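PDB 5M11: immunoreactive 84kD antigen PG93 from Porphyromonas gingivalis, which is a surface-located component of the type IX secretion system, required for that system to work, and binds zinc and calcium ions. Local coordinates for residues C247-I255 / T262-L270. Sequence-based numbering, arbitrary orientation.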
# COMPACT_ATOMS: atom_id res chain seq x y z
N CYS A 247 16.37 16.35 20.80
CA CYS A 247 15.65 15.22 21.34
C CYS A 247 16.56 14.06 21.50
O CYS A 247 17.08 13.50 20.52
CB CYS A 247 14.45 14.89 20.48
SG CYS A 247 13.42 16.33 20.13
N ALA A 248 16.82 13.78 22.77
CA ALA A 248 17.65 12.71 23.28
C ALA A 248 16.75 11.57 23.72
O ALA A 248 15.52 11.73 23.70
CB ALA A 248 18.45 13.24 24.47
N GLU A 249 17.33 10.43 24.12
CA GLU A 249 16.52 9.34 24.63
C GLU A 249 16.09 9.68 26.05
O GLU A 249 16.95 9.93 26.89
CB GLU A 249 17.29 8.01 24.57
CG GLU A 249 16.93 7.17 23.36
CD GLU A 249 17.42 5.74 23.47
OE1 GLU A 249 16.72 4.92 24.11
OE2 GLU A 249 18.51 5.45 22.92
N ASN A 250 14.76 9.80 26.25
CA ASN A 250 13.99 10.07 27.48
C ASN A 250 13.72 11.58 27.73
O ASN A 250 12.78 11.89 28.47
CB ASN A 250 14.56 9.39 28.76
CG ASN A 250 15.72 10.06 29.49
OD1 ASN A 250 15.58 11.14 30.07
ND2 ASN A 250 16.84 9.37 29.58
N ARG A 251 14.48 12.52 27.13
CA ARG A 251 14.21 13.94 27.36
C ARG A 251 14.50 14.82 26.12
O ARG A 251 15.22 14.39 25.21
CB ARG A 251 14.99 14.46 28.60
CG ARG A 251 16.48 14.73 28.40
CD ARG A 251 17.37 13.51 28.57
NE ARG A 251 18.77 13.84 28.29
CZ ARG A 251 19.67 12.99 27.80
NH1 ARG A 251 19.33 11.73 27.54
NH2 ARG A 251 20.91 13.39 27.57
N ILE A 252 13.90 16.03 26.09
CA ILE A 252 14.05 17.06 25.05
C ILE A 252 14.76 18.26 25.67
O ILE A 252 14.61 18.51 26.88
CB ILE A 252 12.69 17.51 24.41
CG1 ILE A 252 12.03 16.44 23.57
CG2 ILE A 252 12.81 18.80 23.58
CD1 ILE A 252 10.61 16.85 23.18
N TYR A 253 15.48 19.02 24.82
CA TYR A 253 16.14 20.28 25.15
C TYR A 253 15.61 21.32 24.22
O TYR A 253 15.78 21.22 23.01
CB TYR A 253 17.67 20.19 25.06
CG TYR A 253 18.30 19.22 26.02
CD1 TYR A 253 18.76 19.63 27.26
CD2 TYR A 253 18.51 17.89 25.65
CE1 TYR A 253 19.37 18.74 28.14
CE2 TYR A 253 19.13 16.99 26.52
CZ TYR A 253 19.56 17.42 27.76
OH TYR A 253 20.15 16.54 28.62
N PHE A 254 14.90 22.29 24.78
CA PHE A 254 14.34 23.39 24.02
C PHE A 254 15.24 24.61 24.19
O PHE A 254 15.32 25.16 25.30
CB PHE A 254 12.88 23.68 24.45
CG PHE A 254 12.28 24.90 23.80
CD1 PHE A 254 12.42 25.12 22.43
CD2 PHE A 254 11.59 25.84 24.55
CE1 PHE A 254 11.88 26.26 21.84
CE2 PHE A 254 11.05 26.97 23.96
CZ PHE A 254 11.19 27.18 22.60
N ILE A 255 15.90 25.02 23.09
CA ILE A 255 16.80 26.18 23.07
C ILE A 255 16.09 27.34 22.39
O ILE A 255 15.60 27.20 21.27
CB ILE A 255 18.18 25.85 22.41
CG1 ILE A 255 18.87 24.67 23.12
CG2 ILE A 255 19.13 27.08 22.33
CD1 ILE A 255 19.40 23.65 22.17
N THR A 262 15.44 24.84 28.15
CA THR A 262 14.40 24.21 28.99
C THR A 262 14.39 22.72 28.67
O THR A 262 14.36 22.34 27.50
CB THR A 262 13.02 24.86 28.78
OG1 THR A 262 13.08 26.27 28.95
CG2 THR A 262 11.97 24.29 29.71
N GLN A 263 14.42 21.88 29.70
CA GLN A 263 14.40 20.43 29.55
C GLN A 263 12.98 19.88 29.81
O GLN A 263 12.26 20.38 30.68
CB GLN A 263 15.41 19.82 30.52
CG GLN A 263 16.03 18.52 30.03
CD GLN A 263 16.87 17.87 31.10
OE1 GLN A 263 17.77 18.49 31.70
NE2 GLN A 263 16.60 16.59 31.37
N PHE A 264 12.58 18.87 29.02
CA PHE A 264 11.28 18.22 29.13
C PHE A 264 11.44 16.70 29.09
O PHE A 264 12.07 16.19 28.15
CB PHE A 264 10.34 18.65 27.99
CG PHE A 264 10.04 20.12 27.92
CD1 PHE A 264 9.04 20.68 28.71
CD2 PHE A 264 10.71 20.94 27.03
CE1 PHE A 264 8.74 22.04 28.63
CE2 PHE A 264 10.40 22.30 26.94
CZ PHE A 264 9.41 22.84 27.74
N PRO A 265 10.85 15.95 30.04
CA PRO A 265 10.97 14.48 29.97
C PRO A 265 10.02 13.87 28.91
O PRO A 265 9.01 13.25 29.24
CB PRO A 265 10.63 14.04 31.39
CG PRO A 265 9.73 15.09 31.90
CD PRO A 265 10.05 16.37 31.21
N ILE A 266 10.36 14.04 27.62
CA ILE A 266 9.60 13.48 26.50
C ILE A 266 10.51 12.55 25.73
O ILE A 266 11.47 13.01 25.08
CB ILE A 266 8.92 14.51 25.54
CG1 ILE A 266 8.50 15.85 26.22
CG2 ILE A 266 7.75 13.87 24.81
CD1 ILE A 266 7.32 15.81 27.20
N ALA A 267 10.21 11.24 25.77
CA ALA A 267 10.95 10.19 25.08
C ALA A 267 10.46 10.00 23.63
O ALA A 267 9.35 10.39 23.29
CB ALA A 267 10.80 8.89 25.83
N ASP A 268 11.32 9.38 22.80
CA ASP A 268 11.09 8.97 21.42
C ASP A 268 10.29 10.03 20.65
O ASP A 268 9.09 9.87 20.41
CB ASP A 268 10.40 7.59 21.37
CG ASP A 268 11.02 6.48 22.23
OD1 ASP A 268 12.26 6.33 22.20
OD2 ASP A 268 10.25 5.71 22.87
N VAL A 269 10.97 11.14 20.31
CA VAL A 269 10.39 12.28 19.59
C VAL A 269 11.00 12.29 18.19
O VAL A 269 12.22 12.38 18.06
CB VAL A 269 10.60 13.62 20.34
CG1 VAL A 269 10.02 14.79 19.54
CG2 VAL A 269 9.99 13.56 21.74
N LEU A 270 10.14 12.20 17.16
CA LEU A 270 10.51 12.08 15.75
C LEU A 270 10.35 13.39 14.96
O LEU A 270 10.89 13.51 13.84
CB LEU A 270 9.64 10.99 15.11
CG LEU A 270 9.80 9.55 15.61
CD1 LEU A 270 8.91 8.61 14.84
CD2 LEU A 270 11.24 9.07 15.52
O HOH W 1 14.24 4.46 23.18
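Ile252 pushes its CD1 into a hollow walled by Ile266 and Val269, 3.6 Å from Val269 CG2 and 3.7 Å from Ile266 CB. Its CG1 lies anti to the carbonyl carbon (chi1 -68°) and the chain then runs on extended to CD1, which carries the methyl to the curved segment beyond the strand. The Ile252 side chain meets Val269 at about a right angle. The other Val269 methyl, CG1, fits against Cys247 SG at 3.8 Å, so each branch of the valine fork meets one of them, CG1 the sulfur and CG2 the isoleucine methyl. On the same sheet face, Phe254 sets its CB at the edge of the Phe264 ring, 3.8 Å from CE2, while its own ring swings away to stack on Phe245 of strand 244-247. Residues 252-255 and 262-264 belong to the third and fourth strands of a four-stranded antiparallel sheet, consistent with one blade of the N-terminal beta-propeller, with 260-264 at its edge. Ile252 and Phe264, and Phe254 and Thr262, form hydrogen-bonded pairs; the non-hydrogen-bonded pair Tyr253-Gln263 lies between them. Phe264 O takes both Ile252 N, at 2.8 Å, and Ile266 N, which closes an inverse gamma turn centred on Pro265. On the opposite face, Gln263 lies alongside the Tyr253 ring, its CG making an off-centre CH-pi contact 4.3 Å from the centroid. Its amide reaches Arg251, NE2 resting 3.5 Å from Arg251 CG. Bent at chi2 (-85°), Arg251 holds its guanidinium edge-on to Tyr253 OH, which NE donates to, with Ala248 CB over one face. At the far end, Ala267 CB abuts Asn250 CA, and a modelled water donates to both Glu249 OE1 and Asp268 OD1, a tentative bridge because the Glu249 side chain is poorly ordered.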